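Long-range contacts in pectinesterase A (Erwinia chrysanthemi, PDB 2NTP), which catalyses the hydrolysis of methyl esters of pectin, releasing methanol and acidic polygalacturonate in the first step of plant tissue maceration: residues Y206-S211 / G263-L268; Y239-P244 / F301-S306; Y277-M282 / K315-L320. All blocks are in the same frame, centred on the assembly; numbering follows the deposited sequence.

Contact 1 of 3, residues Y206-S211 / G263-L268. With ADA (alpha-D-galactopyranuronic acid), chain C.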
loop_
_atom_site.group_PDB
_atom_site.type_symbol
_atom_site.label_atom_id
_atom_site.label_comp_id
_atom_site.label_asym_id
_atom_site.label_seq_id
_atom_site.Cartn_x
_atom_site.Cartn_y
_atom_site.Cartn_z
ATOM N N TYR A 206 -8.084 6.654 -6.752
ATOM C CA TYR A 206 -7.802 7.430 -5.539
ATOM C C TYR A 206 -6.487 6.914 -4.977
ATOM O O TYR A 206 -6.307 5.704 -4.801
ATOM C CB TYR A 206 -8.922 7.261 -4.494
ATOM C CG TYR A 206 -10.310 7.284 -5.099
ATOM C CD1 TYR A 206 -10.899 6.109 -5.568
ATOM C CD2 TYR A 206 -11.017 8.481 -5.242
ATOM C CE1 TYR A 206 -12.159 6.118 -6.154
ATOM C CE2 TYR A 206 -12.292 8.500 -5.830
ATOM C CZ TYR A 206 -12.849 7.304 -6.276
ATOM O OH TYR A 206 -14.092 7.280 -6.867
ATOM N N LEU A 207 -5.564 7.823 -4.701
ATOM C CA LEU A 207 -4.249 7.427 -4.191
ATOM C C LEU A 207 -4.373 6.752 -2.836
ATOM O O LEU A 207 -3.727 5.738 -2.575
ATOM C CB LEU A 207 -3.320 8.636 -4.055
ATOM C CG LEU A 207 -2.508 9.057 -5.281
ATOM C CD1 LEU A 207 -3.389 9.496 -6.432
ATOM C CD2 LEU A 207 -1.545 10.166 -4.890
ATOM N N THR A 208 -5.201 7.326 -1.969
ATOM C CA THR A 208 -5.297 6.833 -0.601
ATOM C C THR A 208 -6.730 6.601 -0.159
ATOM O O THR A 208 -7.654 7.253 -0.636
ATOM C CB THR A 208 -4.607 7.777 0.413
ATOM O OG1 THR A 208 -5.333 9.012 0.512
ATOM C CG2 THR A 208 -3.160 8.064 -0.005
ATOM N N ALA A 209 -6.891 5.658 0.762
ATOM C CA ALA A 209 -8.170 5.437 1.431
ATOM C C ALA A 209 -7.871 5.105 2.889
ATOM O O ALA A 209 -7.893 3.935 3.285
ATOM C CB ALA A 209 -8.963 4.322 0.753
ATOM N N PRO A 210 -7.556 6.140 3.690
ATOM C CA PRO A 210 -7.202 5.913 5.092
ATOM C C PRO A 210 -8.421 5.564 5.939
ATOM O O PRO A 210 -9.515 6.098 5.710
ATOM C CB PRO A 210 -6.618 7.260 5.520
ATOM C CG PRO A 210 -7.347 8.256 4.676
ATOM C CD PRO A 210 -7.524 7.576 3.342
ATOM N N SER A 211 -8.219 4.654 6.890
ATOM C CA SER A 211 -9.256 4.252 7.843
ATOM C C SER A 211 -8.802 4.535 9.274
ATOM O O SER A 211 -9.293 3.923 10.231
ATOM C CB SER A 211 -9.565 2.772 7.675
ATOM O OG SER A 211 -8.372 2.008 7.746
ATOM N N GLY A 263 -10.281 8.831 8.581
ATOM C CA GLY A 263 -8.922 8.677 8.072
ATOM C C GLY A 263 -8.135 9.957 7.920
ATOM O O GLY A 263 -8.708 11.030 7.721
ATOM N N GLN A 264 -6.815 9.828 8.029
ATOM C CA GLN A 264 -5.900 10.938 7.802
ATOM C C GLN A 264 -4.986 10.648 6.620
ATOM O O GLN A 264 -4.352 9.595 6.569
ATOM C CB GLN A 264 -5.053 11.222 9.050
ATOM C CG GLN A 264 -4.030 12.348 8.857
ATOM C CD GLN A 264 -3.004 12.401 9.971
ATOM O OE1 GLN A 264 -1.978 11.719 9.924
ATOM N NE2 GLN A 264 -3.277 13.222 10.985
ATOM N N THR A 265 -4.939 11.584 5.676
ATOM C CA THR A 265 -3.895 11.612 4.657
ATOM C C THR A 265 -3.363 13.031 4.601
ATOM O O THR A 265 -4.131 13.980 4.396
ATOM C CB THR A 265 -4.408 11.217 3.256
ATOM O OG1 THR A 265 -4.911 9.879 3.289
ATOM C CG2 THR A 265 -3.280 11.289 2.238
ATOM N N VAL A 266 -2.053 13.168 4.805
ATOM C CA VAL A 266 -1.395 14.470 4.727
ATOM C C VAL A 266 -0.258 14.412 3.712
ATOM O O VAL A 266 0.595 13.517 3.776
ATOM C CB VAL A 266 -0.865 14.932 6.105
ATOM C CG1 VAL A 266 -0.226 16.311 5.990
ATOM C CG2 VAL A 266 -1.996 14.961 7.133
ATOM N N PHE A 267 -0.276 15.354 2.768
ATOM C CA PHE A 267 0.794 15.521 1.785
ATOM C C PHE A 267 1.614 16.743 2.159
ATOM O O PHE A 267 1.061 17.829 2.335
ATOM C CB PHE A 267 0.229 15.722 0.377
ATOM C CG PHE A 267 -0.402 14.494 -0.212
ATOM C CD1 PHE A 267 -1.758 14.233 -0.023
ATOM C CD2 PHE A 267 0.353 13.599 -0.973
ATOM C CE1 PHE A 267 -2.347 13.096 -0.569
ATOM C CE2 PHE A 267 -0.230 12.460 -1.522
ATOM C CZ PHE A 267 -1.584 12.210 -1.319
ATOM N N LEU A 268 2.929 16.567 2.264
ATOM C CA LEU A 268 3.833 17.695 2.499
ATOM C C LEU A 268 4.938 17.755 1.455
ATOM O O LEU A 268 5.574 16.741 1.164
ATOM C CB LEU A 268 4.442 17.646 3.902
ATOM C CG LEU A 268 3.483 17.569 5.093
ATOM C CD1 LEU A 268 3.414 16.131 5.594
ATOM C CD2 LEU A 268 3.937 18.502 6.202
HETATM C C1 ADA C . -18.692 3.470 -9.146
HETATM C C2 ADA C . -17.942 4.130 -7.981
HETATM C C3 ADA C . -16.512 4.482 -8.391
HETATM C C4 ADA C . -15.791 3.246 -8.931
HETATM C C5 ADA C . -16.602 2.580 -10.054
HETATM C C6 ADA C . -15.953 1.289 -10.479
HETATM O O1 ADA C . -18.937 4.417 -10.200
HETATM O O2 ADA C . -18.635 5.303 -7.533
HETATM O O3 ADA C . -15.786 5.028 -7.282
HETATM O O4 ADA C . -15.530 2.321 -7.862
HETATM O O5 ADA C . -17.962 2.334 -9.647
HETATM O O6B ADA C . -16.316 0.219 -9.936
HETATM O O6A ADA C . -15.064 1.328 -11.362
HETATM O O HOH W 1 -11.957 7.332 6.850
#
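Two sides of the right-handed parallel beta-helix of the pectinesterase family meet across the core here: strand 208-210, just past a corner at Leu207, faces strand 264-268 of the long ten-stranded sheet. The side chains of Thr208 and Thr265 meet end on, and Thr265 OG1 donates to Thr208 OG1 over 2.9 Å. The Thr208 hydroxyl sits between its backbone N and carbonyl carbon (chi1 68°), which turns the oxygen into the core, where Thr208 OG1 accepts from Thr265 and gives its own proton to Leu241 O on the next coil. Pro210 lies crosswise to Thr265, its CG 3.2 Å from Thr265 OG1, while Pro210 CB rests 3.4 Å from Gln264 O. Farther along, Leu207 CD2 meets Phe267 CZ at 4.1 Å in a purely apolar touch. Where the backbones come nearest, Gly263 CA makes a CH···O contact of 3.5 Å with Pro210 O; a water accepts from Gly263 N and lies within bonding distance of the same carbonyl, to which it can donate. Just before the corner, Tyr206 looks to the substrate groove, its OH sharing a 2.8 Å hydrogen bond with O3 of a galacturonate, which lies at the ring edge, in its plane. A filled interior between sheets, with sugar-binding side chains on the outer surface, is the layout of the pectin lyase-like beta-helix.

Contact 2 of 3, residues Y239-P244 / F301-S306; sequences YGLGRP and FFEYKS. With ADA (alpha-D-galactopyranuronic acid), chain B.
With chi1 of -70°, Phe301 sets its CG anti to the carbonyl carbon and sends its ring from strand 300-304 toward the corner formed by Leu241 to Pro244; Arg243, with chi1 at 58° and an extended chain, carries its guanidinium the other way, to the substrate. The backbone around Arg243 thus has the phenyl ring on its inner side and its own guanidinium on the groove side. Phe301 CZ comes within 3.6 Å of Arg243 C, and the backbone at Arg243 C and Pro244 N lies at the edge of the phenyl ring, near its plane. Pro244 crosses this ring at about a right angle, its CG 4.1 Å from Phe301 CZ. Trp279, from the coil after that of 239-244, lies over one face of the ring in an offset, nearly parallel stack. Leu241 crosses Glu303 at about a right angle, its CD1 3.8 Å from Glu303 CD. This buried acid is gripped by Ser306 OG, which donates to Glu303 OE2 at 2.8 Å on the anti side, and its OE1 is paired with an arginine. On the groove side, Arg243 NH2 donates to O5 of the galacturonate at 3.0 Å with an angle of 152°, and Arg243 NH1 reaches the same ring oxygen at 3.2 Å; the further bond from Arg243 NH1 to the uronate O6B is weak. Arg243 NE forms a salt bridge with the nucleophile Asp175. On the inner side a phenyl ring and a charge-paired carboxylate pack against the chain; on the groove side one guanidinium bridges sugar and nucleophile, consistent with its positioning both.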
loop_
_atom_site.group_PDB
_atom_site.type_symbol
_atom_site.label_atom_id
_atom_site.label_comp_id
_atom_site.label_asym_id
_atom_site.label_seq_id
_atom_site.Cartn_x
_atom_site.Cartn_y
_atom_site.Cartn_z
ATOM N N TYR A 239 -7.972 11.574 -10.892
ATOM C CA TYR A 239 -7.556 10.924 -9.640
ATOM C C TYR A 239 -7.769 11.768 -8.389
ATOM O O TYR A 239 -7.432 12.952 -8.359
ATOM C CB TYR A 239 -6.086 10.504 -9.724
ATOM C CG TYR A 239 -5.898 9.099 -10.236
ATOM C CD1 TYR A 239 -5.900 8.825 -11.607
ATOM C CD2 TYR A 239 -5.736 8.036 -9.349
ATOM C CE1 TYR A 239 -5.734 7.530 -12.077
ATOM C CE2 TYR A 239 -5.573 6.742 -9.809
ATOM C CZ TYR A 239 -5.577 6.491 -11.171
ATOM O OH TYR A 239 -5.417 5.204 -11.616
ATOM N N GLY A 240 -8.329 11.148 -7.356
ATOM C CA GLY A 240 -8.438 11.796 -6.058
ATOM C C GLY A 240 -7.213 11.524 -5.207
ATOM O O GLY A 240 -6.597 10.456 -5.303
ATOM N N LEU A 241 -6.863 12.494 -4.366
ATOM C CA LEU A 241 -5.776 12.321 -3.402
ATOM C C LEU A 241 -6.145 11.312 -2.323
ATOM O O LEU A 241 -5.282 10.615 -1.791
ATOM C CB LEU A 241 -5.414 13.655 -2.750
ATOM C CG LEU A 241 -4.742 14.711 -3.632
ATOM C CD1 LEU A 241 -4.648 16.023 -2.881
ATOM C CD2 LEU A 241 -3.366 14.241 -4.096
ATOM N N GLY A 242 -7.435 11.235 -2.017
ATOM C CA GLY A 242 -7.912 10.333 -0.982
ATOM C C GLY A 242 -9.421 10.371 -0.868
ATOM O O GLY A 242 -10.056 11.344 -1.273
ATOM N N ARG A 243 -9.980 9.287 -0.340
ATOM C CA ARG A 243 -11.380 9.234 0.082
ATOM C C ARG A 243 -11.441 8.471 1.417
ATOM O O ARG A 243 -10.562 7.654 1.700
ATOM C CB ARG A 243 -12.272 8.611 -0.999
ATOM C CG ARG A 243 -11.899 7.193 -1.426
ATOM C CD ARG A 243 -12.859 6.668 -2.493
ATOM N NE ARG A 243 -12.612 5.258 -2.781
ATOM C CZ ARG A 243 -13.464 4.450 -3.411
ATOM N NH1 ARG A 243 -14.639 4.906 -3.834
ATOM N NH2 ARG A 243 -13.142 3.181 -3.616
ATOM N N PRO A 244 -12.453 8.753 2.256
ATOM C CA PRO A 244 -12.420 8.202 3.612
ATOM C C PRO A 244 -12.967 6.783 3.710
ATOM O O PRO A 244 -14.168 6.571 3.549
ATOM C CB PRO A 244 -13.316 9.169 4.413
ATOM C CG PRO A 244 -13.907 10.135 3.403
ATOM C CD PRO A 244 -13.640 9.596 2.037
ATOM N N PHE A 301 -7.892 15.379 5.935
ATOM C CA PHE A 301 -7.249 15.471 4.628
ATOM C C PHE A 301 -6.584 16.836 4.462
ATOM O O PHE A 301 -7.275 17.863 4.395
ATOM C CB PHE A 301 -8.294 15.294 3.520
ATOM C CG PHE A 301 -8.870 13.897 3.398
ATOM C CD1 PHE A 301 -8.277 12.797 4.012
ATOM C CD2 PHE A 301 -9.999 13.686 2.604
ATOM C CE1 PHE A 301 -8.820 11.515 3.864
ATOM C CE2 PHE A 301 -10.545 12.406 2.442
ATOM C CZ PHE A 301 -9.953 11.320 3.076
ATOM N N PHE A 302 -5.252 16.851 4.396
ATOM C CA PHE A 302 -4.506 18.116 4.341
ATOM C C PHE A 302 -3.321 18.087 3.391
ATOM O O PHE A 302 -2.772 17.026 3.097
ATOM C CB PHE A 302 -3.997 18.508 5.732
ATOM C CG PHE A 302 -5.076 18.638 6.768
ATOM C CD1 PHE A 302 -5.837 19.803 6.857
ATOM C CD2 PHE A 302 -5.326 17.602 7.661
ATOM C CE1 PHE A 302 -6.841 19.925 7.821
ATOM C CE2 PHE A 302 -6.330 17.716 8.625
ATOM C CZ PHE A 302 -7.085 18.881 8.702
ATOM N N GLU A 303 -2.925 19.275 2.935
ATOM C CA GLU A 303 -1.717 19.457 2.145
ATOM C C GLU A 303 -0.849 20.561 2.735
ATOM O O GLU A 303 -1.336 21.439 3.452
ATOM C CB GLU A 303 -2.058 19.824 0.702
ATOM C CG GLU A 303 -2.622 18.693 -0.124
ATOM C CD GLU A 303 -3.164 19.190 -1.441
ATOM O OE1 GLU A 303 -4.360 19.535 -1.495
ATOM O OE2 GLU A 303 -2.385 19.261 -2.413
ATOM N N TYR A 304 0.436 20.511 2.411
ATOM C CA TYR A 304 1.359 21.570 2.762
ATOM C C TYR A 304 2.353 21.729 1.623
ATOM O O TYR A 304 3.100 20.808 1.311
ATOM C CB TYR A 304 2.081 21.253 4.074
ATOM C CG TYR A 304 3.074 22.319 4.498
ATOM C CD1 TYR A 304 2.641 23.530 5.041
ATOM C CD2 TYR A 304 4.446 22.112 4.358
ATOM C CE1 TYR A 304 3.553 24.507 5.435
ATOM C CE2 TYR A 304 5.368 23.082 4.751
ATOM C CZ TYR A 304 4.914 24.276 5.287
ATOM O OH TYR A 304 5.827 25.236 5.672
ATOM N N LYS A 305 2.317 22.896 0.990
ATOM C CA LYS A 305 3.251 23.264 -0.076
ATOM C C LYS A 305 3.355 22.225 -1.202
ATOM O O LYS A 305 4.451 21.884 -1.655
ATOM C CB LYS A 305 4.624 23.632 0.512
ATOM C CG LYS A 305 4.534 24.819 1.466
ATOM C CD LYS A 305 5.891 25.343 1.888
ATOM C CE LYS A 305 5.727 26.675 2.610
ATOM N NZ LYS A 305 7.030 27.291 3.000
ATOM N N SER A 306 2.201 21.731 -1.650
ATOM C CA SER A 306 2.164 20.927 -2.861
ATOM C C SER A 306 2.616 21.797 -4.034
ATOM O O SER A 306 2.484 23.022 -4.000
ATOM C CB SER A 306 0.764 20.370 -3.114
ATOM O OG SER A 306 0.344 19.527 -2.058
HETATM C C1 ADA B . -14.672 1.977 -6.754
HETATM C C2 ADA B . -14.100 0.561 -6.826
HETATM C C3 ADA B . -15.157 -0.470 -6.434
HETATM C C4 ADA B . -15.862 -0.085 -5.129
HETATM C C5 ADA B . -16.345 1.364 -5.155
HETATM C C6 ADA B . -16.926 1.738 -3.820
HETATM O O2 ADA B . -13.666 0.297 -8.161
HETATM O O3 ADA B . -14.556 -1.766 -6.309
HETATM O O4 ADA B . -14.980 -0.237 -4.011
HETATM O O5 ADA B . -15.236 2.219 -5.460
HETATM O O6B ADA B . -16.595 2.829 -3.310
HETATM O O6A ADA B . -17.718 0.946 -3.261
#

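Contact 3 of 3, residues Y277-M282 / K315-L320; sequences YGWDKM and KDRRQL
Arg317 and Trp279 meet where the loop after the last strand of the beta-helix folds back over the end of the coil that carries 277-282. Arg317 CG lies 3.9 Å from Trp279 CD1, and the two side chains cross at about a right angle, with the guanidinium and indole planes 81° apart. The arginine bends at chi3 (76°), which lays its CD 3.9 Å from Gly278 CA and brings one face of the guanidinium over that glycine. The backbone angles of Gly278 are ones that belong to glycine, and its bare CA lets the arginine come close. Asp316 O approaches the edge of the indole, 3.6 Å from Trp279 CD1. Two waters complete this first shell: one accepts from Trp279 N and donates to Asp316 O, and the other links Trp279 NE1 to Arg318 O.

In the next shell, Glu303 OE1 forms a salt bridge with Arg317 NE and Gly310 O accepts from Arg317 NH2; the two thus hold the guanidinium in place. Gln319 NE2 bonds to Arg317 O at 2.9 Å, from above the carbonyl plane. Beyond the tryptophan, Asp280 steadies the turn with both its oxygens: OD1 accepts from Lys281 N, and OD2 uses its anti lone pair to receive the phenol of Tyr277, with Tyr277 OH and Asp280 OD2 2.6 Å apart.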
loop_
_atom_site.group_PDB
_atom_site.type_symbol
_atom_site.label_atom_id
_atom_site.label_comp_id
_atom_site.label_asym_id
_atom_site.label_seq_id
_atom_site.Cartn_x
_atom_site.Cartn_y
_atom_site.Cartn_z
ATOM N N TYR A 277 -7.451 15.903 -9.018
ATOM C CA TYR A 277 -8.537 16.892 -8.910
ATOM C C TYR A 277 -8.773 17.401 -7.485
ATOM O O TYR A 277 -9.411 18.445 -7.293
ATOM C CB TYR A 277 -9.848 16.368 -9.523
ATOM C CG TYR A 277 -10.406 15.114 -8.880
ATOM C CD1 TYR A 277 -11.075 15.163 -7.652
ATOM C CD2 TYR A 277 -10.281 13.878 -9.509
ATOM C CE1 TYR A 277 -11.586 14.001 -7.063
ATOM C CE2 TYR A 277 -10.794 12.712 -8.929
ATOM C CZ TYR A 277 -11.440 12.784 -7.712
ATOM O OH TYR A 277 -11.940 11.635 -7.143
ATOM N N GLY A 278 -8.265 16.668 -6.493
ATOM C CA GLY A 278 -8.502 16.985 -5.081
ATOM C C GLY A 278 -8.927 15.758 -4.300
ATOM O O GLY A 278 -8.501 14.646 -4.607
ATOM N N TRP A 279 -9.763 15.963 -3.286
ATOM C CA TRP A 279 -10.225 14.877 -2.423
ATOM C C TRP A 279 -11.610 14.392 -2.860
ATOM O O TRP A 279 -12.257 15.021 -3.700
ATOM C CB TRP A 279 -10.274 15.351 -0.965
ATOM C CG TRP A 279 -8.972 15.898 -0.442
ATOM C CD1 TRP A 279 -8.623 17.217 -0.328
ATOM C CD2 TRP A 279 -7.852 15.144 0.043
ATOM N NE1 TRP A 279 -7.356 17.329 0.197
ATOM C CE2 TRP A 279 -6.859 16.074 0.431
ATOM C CE3 TRP A 279 -7.591 13.774 0.188
ATOM C CZ2 TRP A 279 -5.621 15.677 0.959
ATOM C CZ3 TRP A 279 -6.368 13.377 0.714
ATOM C CH2 TRP A 279 -5.392 14.327 1.093
ATOM N N ASP A 280 -12.072 13.280 -2.289
ATOM C CA ASP A 280 -13.394 12.759 -2.643
ATOM C C ASP A 280 -14.094 12.098 -1.459
ATOM O O ASP A 280 -13.490 11.887 -0.402
ATOM C CB ASP A 280 -13.296 11.774 -3.819
ATOM C CG ASP A 280 -14.469 11.893 -4.793
ATOM O OD1 ASP A 280 -15.610 12.171 -4.359
ATOM O OD2 ASP A 280 -14.246 11.696 -6.004
ATOM N N LYS A 281 -15.376 11.789 -1.657
ATOM C CA LYS A 281 -16.185 11.064 -0.680
ATOM C C LYS A 281 -16.142 9.557 -0.944
ATOM O O LYS A 281 -15.654 9.106 -1.983
ATOM C CB LYS A 281 -17.638 11.569 -0.709
ATOM C CG LYS A 281 -18.347 11.388 -2.050
ATOM C CD LYS A 281 -19.725 12.046 -2.058
ATOM C CE LYS A 281 -20.450 11.745 -3.361
ATOM N NZ LYS A 281 -21.628 12.636 -3.567
ATOM N N MET A 282 -16.657 8.785 0.010
ATOM C CA MET A 282 -16.736 7.338 -0.121
ATOM C C MET A 282 -17.953 6.824 0.628
ATOM O O MET A 282 -18.315 7.368 1.674
ATOM C CB MET A 282 -15.468 6.680 0.425
ATOM C CG MET A 282 -15.330 5.200 0.086
ATOM S SD MET A 282 -13.794 4.509 0.712
ATOM C CE MET A 282 -13.908 2.834 0.095
ATOM N N LYS A 315 -10.809 26.177 -0.987
ATOM C CA LYS A 315 -11.518 25.801 0.239
ATOM C C LYS A 315 -11.773 24.293 0.349
ATOM O O LYS A 315 -11.949 23.774 1.448
ATOM C CB LYS A 315 -12.825 26.594 0.392
ATOM C CG LYS A 315 -13.764 26.553 -0.808
ATOM C CD LYS A 315 -14.820 27.662 -0.732
ATOM C CE LYS A 315 -14.223 29.043 -1.013
ATOM N NZ LYS A 315 -15.229 30.141 -0.883
ATOM N N ASP A 316 -11.773 23.603 -0.792
ATOM C CA ASP A 316 -11.967 22.151 -0.836
ATOM C C ASP A 316 -10.661 21.384 -0.595
ATOM O O ASP A 316 -10.661 20.153 -0.487
ATOM C CB ASP A 316 -12.568 21.735 -2.184
ATOM C CG ASP A 316 -13.739 22.610 -2.602
ATOM O OD1 ASP A 316 -14.889 22.122 -2.568
ATOM O OD2 ASP A 316 -13.509 23.787 -2.964
ATOM N N ARG A 317 -9.554 22.115 -0.519
ATOM C CA ARG A 317 -8.246 21.516 -0.268
ATOM C C ARG A 317 -7.530 22.255 0.855
ATOM O O ARG A 317 -6.778 23.203 0.618
ATOM C CB ARG A 317 -7.415 21.465 -1.554
ATOM C CG ARG A 317 -7.895 20.379 -2.514
ATOM C CD ARG A 317 -7.235 20.466 -3.873
ATOM N NE ARG A 317 -5.863 19.957 -3.865
ATOM C CZ ARG A 317 -5.175 19.652 -4.962
ATOM N NH1 ARG A 317 -5.739 19.778 -6.158
ATOM N NH2 ARG A 317 -3.927 19.201 -4.867
ATOM N N ARG A 318 -7.794 21.810 2.080
ATOM C CA ARG A 318 -7.271 22.466 3.273
ATOM C C ARG A 318 -5.753 22.398 3.353
ATOM O O ARG A 318 -5.137 21.394 2.977
ATOM C CB ARG A 318 -7.899 21.890 4.545
ATOM C CG ARG A 318 -9.405 22.107 4.649
ATOM C CD ARG A 318 -10.161 20.784 4.646
ATOM N NE ARG A 318 -10.196 20.204 5.980
ATOM C CZ ARG A 318 -10.494 18.940 6.270
ATOM N NH1 ARG A 318 -10.785 18.060 5.317
ATOM N NH2 ARG A 318 -10.489 18.555 7.537
ATOM N N GLN A 319 -5.169 23.482 3.852
ATOM C CA GLN A 319 -3.728 23.636 3.917
ATOM C C GLN A 319 -3.264 23.739 5.358
ATOM O O GLN A 319 -3.920 24.371 6.191
ATOM C CB GLN A 319 -3.296 24.888 3.151
ATOM C CG GLN A 319 -3.786 24.950 1.704
ATOM C CD GLN A 319 -3.127 23.918 0.804
ATOM O OE1 GLN A 319 -1.910 23.724 0.846
ATOM N NE2 GLN A 319 -3.931 23.250 -0.019
ATOM N N LEU A 320 -2.128 23.116 5.648
ATOM C CA LEU A 320 -1.497 23.252 6.955
ATOM C C LEU A 320 -0.758 24.578 7.051
ATOM O O LEU A 320 -0.219 25.072 6.057
ATOM C CB LEU A 320 -0.504 22.109 7.201
ATOM C CG LEU A 320 -0.984 20.656 7.214
ATOM C CD1 LEU A 320 0.199 19.742 7.491
ATOM C CD2 LEU A 320 -2.089 20.431 8.243
HETATM O O HOH W 2 -5.760 19.558 0.862
HETATM O O HOH W 3 -10.980 18.449 -2.912
#

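How the contacts relate
All three contacts join the sheet beneath the substrate groove to something across the helix interior, one coil after another. Contacts 1 and 2 use neighbouring strands of the same two sheets, their segments alternating along the chain. All three are buried; contact 3 lies farthest from the chain centre, where a loop replaces the opposing strand, and has an exposed rim at Asp316. The chemistry changes accordingly. Contact 1 is crossed by a direct hydroxyl bond, contact 2 by ring-to-backbone packing and an aliphatic group against a carboxylate, contact 3 by arginine and indole packing with two waters. Leu241 N to Gly278 O and Tyr304 N to Phe267 O are probable hydrogen bonds stitching successive coils together.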